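Local coordinates for glucosamine-6-phosphate deaminase (Thermotoga maritima, PDB 1J5X), which is a SIS-domain family protein that folds into two parallel beta sheets flanked by helices, at residues G88-F92 and Q93-D97; S108-G111 and N112-E115; G132-E136 and E137-L141; M172-A175 and D176-G180. All blocks are in the same frame, centred on the assembly; numbering follows the deposited sequence.

Interaction 1: G88-F92 and Q93-D97; sequences GEVAF and QKIPD
Lys94 N donates to Glu89 O at 2.8 Å, and Gln93 N to Val90 O at 3.0 Å. The Lys94 side chain then runs back over the carbonyl group of Phe92. Its CB lies 3.9 Å from Glu89 O; CG touches Phe92 O and, more loosely, Phe92 CB. A bend at chi2 (-47°) keeps the rest of the chain close to that oxygen, with CD at 3.5 Å and CE at 3.4 Å from Phe92 O. At the tip, NZ donates to a water that in turn donates to Phe92 O, so the ammonium group is tied to the same carbonyl by one water. A second water joins Gln93 NE2 to Ala91 O, while Gln93 OE1 is taken by Arg126. On the buried side, Ile95 CG2 rests 3.8 Å from Glu89 CB and 4.1 Å from Val90 CG2; Val90 and Ile95 both also pack on Ile85 of strand 81-86. Gln93, at positive phi (52°), is the C-prime residue of the Schellman motif that closes helix 87-91.

Interaction 2: S108-G111 and N112-E115; sequences SRTG and NTTE
Ser108 OG and Thr113 OG1 make the short hydrogen bond of this turn, 2.7 Å between the hydroxyls of two buried residues, either of which could donate. Ser108 places its hydroxyl there by turning OG away from its own N (chi1 170°), and Thr113 CB comes along behind its OG1. Two weaker bonds brace the backbone in between: Gly111 N gives a bent, weak bond to Ser108 OG at 3.0 Å, and Asn112 N points at Thr110 OG1 fairly straight, but weakly, from 3.4 Å. Thr110 OG1 sits between its backbone N and carbonyl carbon (chi1 65°), where it faces the N-H of Asn112; its stronger partner is the hydroxyl of Thr339. This loop leads from strand 102-107 of the five-stranded parallel sheet of the SIS domain into helix 114-125, and Gly111 turns it at positive phi (77°). Thr113 is the N-cap residue, yet its hydroxyl bonds to Ser108 and makes no capping bond. Among the nonbonded contacts, the side chains of Thr110 and Thr113 cross at about a right angle, their OG1 atoms 4.1 Å apart. The Asn112 amide lies against the Gly111 carbonyl, its OD1 3.1 Å from Gly111 O. Two acceptors meet there, and Asn112 OD1 instead receives the backbone N-H of Arg140.

Interaction 3: G132-E136 and E137-L141; sequences GITIE and EESRL
A type I beta turn from Glu136 to Ser139 leads from strand 128-134 into helix 140-144, and Ser139 grips Glu136 O twice. Ser139 OG donates to that oxygen at 2.8 Å in the carbonyl plane; Ser139 N approaches it at 3.2 Å from above the plane. A chi1 of 66° folds the serine hydroxyl back over its own main chain, toward Glu136 O. The same OG caps the new helix by accepting from Ala142 N, so one N-cap side chain ties the turn to the first turn of the helix. Just upstream, Thr134 OG1 accepts from Glu136 N at 3.1 Å, which makes an ST turn at the strand end; this hydroxyl also bonds to Arg109 O. The whole piece belongs to the beta-alpha-beta unit of strand 128-134, helix 140-144 and strand 147-150. Leu141, the first apolar residue of the helix, folds back over the strand: CG lies 3.8 Å from Gly132 CA, and CD2 is 3.6 Å from Ile133 O. The absence of a side chain on Gly132 lets the helix come this close. Two waters bridge atoms of the turn. One links Ile135 O to Glu137 N; another, 2.6 Å from Glu136 OE1, accepts from Glu138 N. The Glu138 carboxylate stands 6.4 Å from that of Glu136 (OE1 to OE1).

Interaction 4: M172-A175 and D176-G180; sequences MFLA and DKIAG
Phe173 O receives Lys177 N at 2.9 Å, one of four successive i to i+4 bonds in this last part of helix 162-179; Ile178 N to Leu174 O and Ala179 N to Ala175 O are equally short, and Asp176 N to Met172 O measures 3.1 Å. The side chains repeat the same spacing. Phe173 and Lys177 run side by side in the same direction: Lys177 bends at chi2 (-60°), passes CG at 3.6 Å from Phe173 CE1, and brings CE to 3.4 Å from Phe173 CZ, oblique to the ring. The ammonium beyond it bonds to the hydroxyl of Thr183. One residue on, Leu174 and Ile178 also lie side by side, and Leu174 CD2 and Ile178 CD1 press together at 3.3 Å, tighter than a usual carbon contact. Asp176 turns to another side, where OD2 bonds to the hydroxyl of Tyr73 and OD1 to the side-chain amide of Asn181, while its side chain packs on Val77 of helix 62-78. Selenomethionine Met172 lies against Ile70 and Tyr73 of that helix too. Gly180, at positive phi (85°), is the C-prime residue of the closing Schellman motif, with Asn181 N bonded to Asp176 O and Gly180 N weakly to Lys177 O. The aliphatic part of Lys177 thus lies alongside the ring as an apolar neighbour, while the buried Asp176 carboxylate has neutral partners, which probably help it remain charged.

How the interactions relate
Interactions 2 and 3 form one cluster on neighbouring strands: their centres are 8 Å apart, and the turns after strands 102-107 and 128-134 meet through hydroxyl contacts and a probable bond from Leu141 N to Gly111 O. Hydroxyls do much of the work in both, but interaction 2 is buried, whereas interaction 3 has a wet edge of glutamates. Interaction 1 meets interaction 2 by packing alone, Ala91 against the backbone of Glu115, and is more exposed, with water bridges. Interaction 4 touches none of the others; it is partly buried, with Phe173 and Asp176 inward and Ile178 exposed. Interactions 1 and 4 both end a helix with a Schellman motif, whose C-prime residue is Gln93 in one and Gly180 in the other.

Interaction 1: G88-F92 and Q93-D97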
loop_
_atom_site.group_PDB
_atom_site.type_symbol
_atom_site.label_atom_id
_atom_site.label_comp_id
_atom_site.label_asym_id
_atom_site.label_seq_id
_atom_site.Cartn_x
_atom_site.Cartn_y
_atom_site.Cartn_z
ATOM N N GLY A 88 7.659 -13.194 -8.821
ATOM C CA GLY A 88 8.408 -14.442 -8.904
ATOM C C GLY A 88 7.557 -15.600 -9.431
ATOM O O GLY A 88 8.042 -16.458 -10.151
ATOM N N GLU A 89 6.271 -15.646 -9.064
ATOM C CA GLU A 89 5.411 -16.724 -9.552
ATOM C C GLU A 89 5.198 -16.638 -11.072
ATOM O O GLU A 89 5.036 -17.662 -11.748
ATOM C CB GLU A 89 4.061 -16.709 -8.790
ATOM C CG GLU A 89 4.336 -16.916 -7.256
ATOM C CD GLU A 89 3.056 -17.118 -6.459
ATOM O OE1 GLU A 89 1.942 -16.915 -7.039
ATOM O OE2 GLU A 89 3.188 -17.450 -5.268
ATOM N N VAL A 90 5.180 -15.424 -11.609
ATOM C CA VAL A 90 5.007 -15.257 -13.032
ATOM C C VAL A 90 6.353 -15.573 -13.711
ATOM O O VAL A 90 6.407 -16.283 -14.716
ATOM C CB VAL A 90 4.603 -13.793 -13.395
ATOM C CG1 VAL A 90 4.482 -13.634 -14.921
ATOM C CG2 VAL A 90 3.193 -13.416 -12.725
ATOM N N ALA A 91 7.400 -14.972 -13.167
ATOM C CA ALA A 91 8.751 -15.153 -13.743
ATOM C C ALA A 91 9.115 -16.609 -13.909
ATOM O O ALA A 91 9.746 -16.982 -14.922
ATOM C CB ALA A 91 9.811 -14.463 -12.828
ATOM N N PHE A 92 8.762 -17.450 -12.929
ATOM C CA PHE A 92 9.108 -18.857 -13.025
ATOM C C PHE A 92 7.951 -19.757 -13.529
ATOM O O PHE A 92 8.042 -20.970 -13.489
ATOM C CB PHE A 92 9.705 -19.291 -11.682
ATOM C CG PHE A 92 11.097 -18.759 -11.472
ATOM C CD1 PHE A 92 12.191 -19.382 -12.085
ATOM C CD2 PHE A 92 11.316 -17.577 -10.782
ATOM C CE1 PHE A 92 13.487 -18.807 -12.009
ATOM C CE2 PHE A 92 12.603 -16.995 -10.705
ATOM C CZ PHE A 92 13.682 -17.620 -11.329
ATOM N N GLN A 93 6.912 -19.107 -14.024
ATOM C CA GLN A 93 5.736 -19.734 -14.621
ATOM C C GLN A 93 5.132 -20.802 -13.703
ATOM O O GLN A 93 4.854 -21.972 -14.128
ATOM C CB GLN A 93 6.113 -20.325 -16.013
ATOM C CG GLN A 93 6.507 -19.186 -16.979
ATOM C CD GLN A 93 6.742 -19.681 -18.407
ATOM O OE1 GLN A 93 5.789 -19.918 -19.161
ATOM N NE2 GLN A 93 8.006 -19.836 -18.772
ATOM N N LYS A 94 4.945 -20.389 -12.454
ATOM C CA LYS A 94 4.341 -21.272 -11.475
ATOM C C LYS A 94 2.874 -20.941 -11.234
ATOM O O LYS A 94 2.191 -21.626 -10.439
ATOM C CB LYS A 94 5.132 -21.231 -10.162
ATOM C CG LYS A 94 6.578 -21.756 -10.364
ATOM C CD LYS A 94 6.546 -23.073 -11.154
ATOM C CE LYS A 94 7.926 -23.635 -11.317
ATOM N NZ LYS A 94 7.794 -24.963 -12.018
ATOM N N ILE A 95 2.406 -19.897 -11.891
ATOM C CA ILE A 95 1.007 -19.488 -11.780
ATOM C C ILE A 95 0.072 -20.409 -12.588
ATOM O O ILE A 95 0.469 -21.038 -13.549
ATOM C CB ILE A 95 0.769 -18.063 -12.358
ATOM C CG1 ILE A 95 1.170 -17.998 -13.828
ATOM C CG2 ILE A 95 1.575 -17.041 -11.612
ATOM C CD1 ILE A 95 0.728 -16.718 -14.463
ATOM N N PRO A 96 -1.176 -20.546 -12.133
ATOM C CA PRO A 96 -2.109 -21.381 -12.892
ATOM C C PRO A 96 -2.180 -20.638 -14.271
ATOM O O PRO A 96 -2.113 -19.403 -14.301
ATOM C CB PRO A 96 -3.386 -21.255 -12.076
ATOM C CG PRO A 96 -2.862 -21.285 -10.622
ATOM C CD PRO A 96 -1.640 -20.286 -10.750
ATOM N N ASP A 97 -2.267 -21.357 -15.394
ATOM C CA ASP A 97 -2.282 -20.701 -16.723
ATOM C C ASP A 97 -3.105 -19.410 -16.864
ATOM O O ASP A 97 -4.131 -19.262 -16.226
ATOM C CB ASP A 97 -2.755 -21.688 -17.820
ATOM C CG ASP A 97 -1.735 -22.821 -18.092
ATOM O OD1 ASP A 97 -0.502 -22.613 -17.903
ATOM O OD2 ASP A 97 -2.170 -23.920 -18.525
HETATM O O HOH W 1 9.862 -19.165 -17.002
HETATM O O HOH W 2 7.392 -23.906 -14.664
#

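Interaction 2: S108-G111 and N112-E115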
loop_
_atom_site.group_PDB
_atom_site.type_symbol
_atom_site.label_atom_id
_atom_site.label_comp_id
_atom_site.label_asym_id
_atom_site.label_seq_id
_atom_site.Cartn_x
_atom_site.Cartn_y
_atom_site.Cartn_z
ATOM N N SER A 108 7.750 -1.906 -10.423
ATOM C CA SER A 108 9.131 -2.025 -9.868
ATOM C C SER A 108 9.556 -0.552 -9.771
ATOM O O SER A 108 9.760 0.090 -10.791
ATOM C CB SER A 108 10.086 -2.761 -10.837
ATOM O OG SER A 108 11.436 -2.602 -10.298
ATOM N N ARG A 109 9.658 -0.072 -8.554
ATOM C CA ARG A 109 10.022 1.329 -8.304
ATOM C C ARG A 109 11.333 1.671 -9.024
ATOM O O ARG A 109 11.378 2.632 -9.788
ATOM C CB ARG A 109 10.184 1.535 -6.814
ATOM C CG ARG A 109 10.636 2.967 -6.433
ATOM C CD ARG A 109 10.635 3.147 -4.926
ATOM N NE ARG A 109 11.406 2.127 -4.207
ATOM C CZ ARG A 109 11.971 2.320 -3.016
ATOM N NH1 ARG A 109 11.870 3.497 -2.421
ATOM N NH2 ARG A 109 12.579 1.322 -2.386
ATOM N N THR A 110 12.387 0.872 -8.787
ATOM C CA THR A 110 13.700 1.169 -9.437
ATOM C C THR A 110 13.677 0.765 -10.903
ATOM O O THR A 110 14.500 1.210 -11.729
ATOM C CB THR A 110 14.907 0.420 -8.755
ATOM O OG1 THR A 110 14.748 -0.987 -8.945
ATOM C CG2 THR A 110 15.019 0.766 -7.259
ATOM N N GLY A 111 12.707 -0.090 -11.254
ATOM C CA GLY A 111 12.559 -0.557 -12.634
ATOM C C GLY A 111 13.568 -1.644 -13.043
ATOM O O GLY A 111 13.596 -2.068 -14.175
ATOM N N ASN A 112 14.361 -2.117 -12.100
ATOM C CA ASN A 112 15.372 -3.103 -12.463
ATOM C C ASN A 112 15.243 -4.429 -11.680
ATOM O O ASN A 112 16.107 -5.315 -11.778
ATOM C CB ASN A 112 16.779 -2.469 -12.292
ATOM C CG ASN A 112 17.080 -1.434 -13.378
ATOM O OD1 ASN A 112 16.662 -1.701 -14.602
ATOM N ND2 ASN A 112 17.744 -0.400 -13.100
ATOM N N THR A 113 14.131 -4.575 -10.956
ATOM C CA THR A 113 13.855 -5.792 -10.161
ATOM C C THR A 113 13.840 -7.004 -11.093
ATOM O O THR A 113 13.012 -7.105 -11.999
ATOM C CB THR A 113 12.501 -5.641 -9.421
ATOM O OG1 THR A 113 12.533 -4.409 -8.695
ATOM C CG2 THR A 113 12.282 -6.783 -8.443
ATOM N N THR A 114 14.797 -7.908 -10.879
ATOM C CA THR A 114 14.935 -9.054 -11.774
ATOM C C THR A 114 13.660 -9.854 -12.016
ATOM O O THR A 114 13.331 -10.157 -13.158
ATOM C CB THR A 114 16.002 -10.013 -11.289
ATOM O OG1 THR A 114 17.234 -9.299 -10.998
ATOM C CG2 THR A 114 16.270 -11.012 -12.390
ATOM N N GLU A 115 12.962 -10.168 -10.933
ATOM C CA GLU A 115 11.724 -10.945 -11.051
ATOM C C GLU A 115 10.668 -10.235 -11.905
ATOM O O GLU A 115 9.925 -10.876 -12.629
ATOM C CB GLU A 115 11.209 -11.213 -9.643
ATOM C CG GLU A 115 12.048 -12.233 -8.913
ATOM C CD GLU A 115 11.797 -12.146 -7.427
ATOM O OE1 GLU A 115 10.664 -12.540 -7.023
ATOM O OE2 GLU A 115 12.663 -11.655 -6.660
#

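Interaction 3: G132-E136 and E137-L141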
loop_
_atom_site.group_PDB
_atom_site.type_symbol
_atom_site.label_atom_id
_atom_site.label_comp_id
_atom_site.label_asym_id
_atom_site.label_seq_id
_atom_site.Cartn_x
_atom_site.Cartn_y
_atom_site.Cartn_z
ATOM N N GLY A 132 4.546 -0.664 -17.801
ATOM C CA GLY A 132 5.638 -0.604 -16.857
ATOM C C GLY A 132 5.550 0.506 -15.843
ATOM O O GLY A 132 5.905 1.639 -16.134
ATOM N N ILE A 133 5.154 0.194 -14.612
ATOM C CA ILE A 133 5.054 1.253 -13.613
ATOM C C ILE A 133 6.388 1.359 -12.873
ATOM O O ILE A 133 6.768 0.418 -12.180
ATOM C CB ILE A 133 3.975 0.914 -12.597
ATOM C CG1 ILE A 133 2.625 0.743 -13.317
ATOM C CG2 ILE A 133 3.907 1.972 -11.461
ATOM C CD1 ILE A 133 2.035 2.029 -13.899
ATOM N N THR A 134 7.049 2.527 -12.945
ATOM C CA THR A 134 8.340 2.660 -12.257
ATOM C C THR A 134 8.586 4.161 -12.039
ATOM O O THR A 134 7.886 4.991 -12.630
ATOM C CB THR A 134 9.488 2.118 -13.199
ATOM O OG1 THR A 134 10.768 2.307 -12.572
ATOM C CG2 THR A 134 9.465 2.778 -14.467
ATOM N N ILE A 135 9.543 4.512 -11.174
ATOM C CA ILE A 135 9.828 5.947 -11.035
ATOM C C ILE A 135 11.143 6.262 -11.759
ATOM O O ILE A 135 11.591 7.399 -11.748
ATOM C CB ILE A 135 9.949 6.441 -9.533
ATOM C CG1 ILE A 135 11.136 5.821 -8.802
ATOM C CG2 ILE A 135 8.678 6.093 -8.793
ATOM C CD1 ILE A 135 11.221 6.326 -7.387
ATOM N N GLU A 136 11.706 5.274 -12.457
ATOM C CA GLU A 136 13.014 5.462 -13.132
ATOM C C GLU A 136 12.906 5.355 -14.637
ATOM O O GLU A 136 12.772 4.269 -15.167
ATOM C CB GLU A 136 14.006 4.423 -12.599
ATOM C CG GLU A 136 14.453 4.625 -11.159
ATOM C CD GLU A 136 15.251 5.907 -10.949
ATOM O OE1 GLU A 136 15.713 6.499 -11.942
ATOM O OE2 GLU A 136 15.391 6.294 -9.785
ATOM N N GLU A 137 12.971 6.499 -15.339
ATOM C CA GLU A 137 12.806 6.523 -16.789
ATOM C C GLU A 137 13.838 5.803 -17.632
ATOM O O GLU A 137 13.579 5.471 -18.784
ATOM C CB GLU A 137 12.688 7.985 -17.298
ATOM C CG GLU A 137 14.058 8.736 -17.228
ATOM C CD GLU A 137 13.988 10.205 -17.637
ATOM O OE1 GLU A 137 12.862 10.682 -17.956
ATOM O OE2 GLU A 137 15.062 10.875 -17.635
ATOM N N GLU A 138 15.017 5.549 -17.070
ATOM C CA GLU A 138 16.063 4.879 -17.820
ATOM C C GLU A 138 16.172 3.402 -17.430
ATOM O O GLU A 138 17.096 2.705 -17.878
ATOM C CB GLU A 138 17.430 5.576 -17.551
ATOM C CG GLU A 138 17.380 7.004 -17.991
ATOM C CD GLU A 138 18.721 7.723 -17.866
ATOM O OE1 GLU A 138 19.534 7.325 -16.973
ATOM O OE2 GLU A 138 18.886 8.692 -18.641
ATOM N N SER A 139 15.231 2.923 -16.605
ATOM C CA SER A 139 15.312 1.536 -16.137
ATOM C C SER A 139 14.904 0.543 -17.210
ATOM O O SER A 139 14.304 0.879 -18.214
ATOM C CB SER A 139 14.423 1.308 -14.892
ATOM O OG SER A 139 13.060 1.459 -15.282
ATOM N N ARG A 140 15.312 -0.697 -16.990
ATOM C CA ARG A 140 14.975 -1.754 -17.925
ATOM C C ARG A 140 13.418 -1.865 -18.042
ATOM O O ARG A 140 12.912 -2.089 -19.122
ATOM C CB ARG A 140 15.551 -3.084 -17.437
ATOM C CG ARG A 140 17.093 -3.165 -17.639
ATOM C CD ARG A 140 17.597 -4.559 -17.391
ATOM N NE ARG A 140 16.747 -5.505 -18.112
ATOM C CZ ARG A 140 16.845 -6.829 -18.015
ATOM N NH1 ARG A 140 17.772 -7.364 -17.228
ATOM N NH2 ARG A 140 15.994 -7.616 -18.685
ATOM N N LEU A 141 12.693 -1.733 -16.930
ATOM C CA LEU A 141 11.198 -1.818 -17.078
ATOM C C LEU A 141 10.658 -0.682 -17.967
ATOM O O LEU A 141 9.740 -0.869 -18.791
ATOM C CB LEU A 141 10.537 -1.808 -15.680
ATOM C CG LEU A 141 8.991 -2.092 -15.716
ATOM C CD1 LEU A 141 8.786 -3.447 -16.328
ATOM C CD2 LEU A 141 8.364 -2.043 -14.314
HETATM O O HOH W 3 13.259 9.008 -13.878
HETATM O O HOH W 4 16.189 6.220 -14.444
#

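Interaction 4: M172-A175 and D176-G180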
loop_
_atom_site.group_PDB
_atom_site.type_symbol
_atom_site.label_atom_id
_atom_site.label_comp_id
_atom_site.label_asym_id
_atom_site.label_seq_id
_atom_site.Cartn_x
_atom_site.Cartn_y
_atom_site.Cartn_z
HETATM N N MSE A 172 -5.902 4.631 -8.910
HETATM C CA MSE A 172 -7.344 4.629 -8.511
HETATM C C MSE A 172 -8.036 5.703 -9.357
HETATM O O MSE A 172 -9.113 5.500 -9.942
HETATM C CB MSE A 172 -7.464 4.959 -7.047
HETATM C CG MSE A 172 -6.956 3.829 -6.197
HETATM SE SE MSE A 172 -7.116 4.247 -4.293
HETATM C CE MSE A 172 -9.035 3.910 -4.051
ATOM N N PHE A 173 -7.421 6.881 -9.408
ATOM C CA PHE A 173 -7.989 7.995 -10.198
ATOM C C PHE A 173 -8.159 7.608 -11.657
ATOM O O PHE A 173 -9.214 7.854 -12.286
ATOM C CB PHE A 173 -7.089 9.246 -9.979
ATOM C CG PHE A 173 -7.557 10.500 -10.695
ATOM C CD1 PHE A 173 -7.297 10.682 -12.040
ATOM C CD2 PHE A 173 -8.217 11.487 -10.003
ATOM C CE1 PHE A 173 -7.680 11.848 -12.709
ATOM C CE2 PHE A 173 -8.615 12.692 -10.681
ATOM C CZ PHE A 173 -8.340 12.847 -12.013
ATOM N N LEU A 174 -7.143 6.992 -12.228
ATOM C CA LEU A 174 -7.211 6.519 -13.616
ATOM C C LEU A 174 -8.374 5.504 -13.848
ATOM O O LEU A 174 -9.094 5.522 -14.885
ATOM C CB LEU A 174 -5.874 5.854 -13.974
ATOM C CG LEU A 174 -5.692 5.272 -15.382
ATOM C CD1 LEU A 174 -4.253 4.989 -15.714
ATOM C CD2 LEU A 174 -6.367 3.989 -15.429
ATOM N N ALA A 175 -8.547 4.591 -12.906
ATOM C CA ALA A 175 -9.637 3.620 -13.081
ATOM C C ALA A 175 -10.996 4.331 -13.110
ATOM O O ALA A 175 -11.860 4.007 -13.960
ATOM C CB ALA A 175 -9.653 2.623 -11.915
ATOM N N ASP A 176 -11.189 5.269 -12.189
ATOM C CA ASP A 176 -12.471 5.948 -12.169
ATOM C C ASP A 176 -12.655 6.766 -13.452
ATOM O O ASP A 176 -13.762 6.839 -14.002
ATOM C CB ASP A 176 -12.598 6.833 -10.961
ATOM C CG ASP A 176 -12.907 6.036 -9.692
ATOM O OD1 ASP A 176 -13.823 5.154 -9.749
ATOM O OD2 ASP A 176 -12.269 6.280 -8.647
ATOM N N LYS A 177 -11.588 7.400 -13.929
ATOM C CA LYS A 177 -11.735 8.173 -15.185
ATOM C C LYS A 177 -12.126 7.255 -16.331
ATOM O O LYS A 177 -12.973 7.609 -17.200
ATOM C CB LYS A 177 -10.417 8.930 -15.552
ATOM C CG LYS A 177 -10.118 10.115 -14.706
ATOM C CD LYS A 177 -11.280 11.161 -14.845
ATOM C CE LYS A 177 -10.873 12.519 -14.242
ATOM N NZ LYS A 177 -12.024 13.540 -14.196
ATOM N N ILE A 178 -11.553 6.063 -16.379
ATOM C CA ILE A 178 -11.883 5.143 -17.465
ATOM C C ILE A 178 -13.360 4.696 -17.347
ATOM O O ILE A 178 -14.064 4.573 -18.366
ATOM C CB ILE A 178 -10.967 3.932 -17.451
ATOM C CG1 ILE A 178 -9.579 4.403 -17.899
ATOM C CG2 ILE A 178 -11.501 2.797 -18.347
ATOM C CD1 ILE A 178 -8.515 3.363 -17.837
ATOM N N ALA A 179 -13.798 4.508 -16.106
ATOM C CA ALA A 179 -15.180 4.061 -15.875
ATOM C C ALA A 179 -16.207 5.148 -16.124
ATOM O O ALA A 179 -17.375 4.843 -16.307
ATOM C CB ALA A 179 -15.337 3.570 -14.445
ATOM N N GLY A 180 -15.768 6.392 -16.132
ATOM C CA GLY A 180 -16.686 7.512 -16.241
ATOM C C GLY A 180 -17.253 7.931 -14.879
ATOM O O GLY A 180 -18.282 8.629 -14.822
#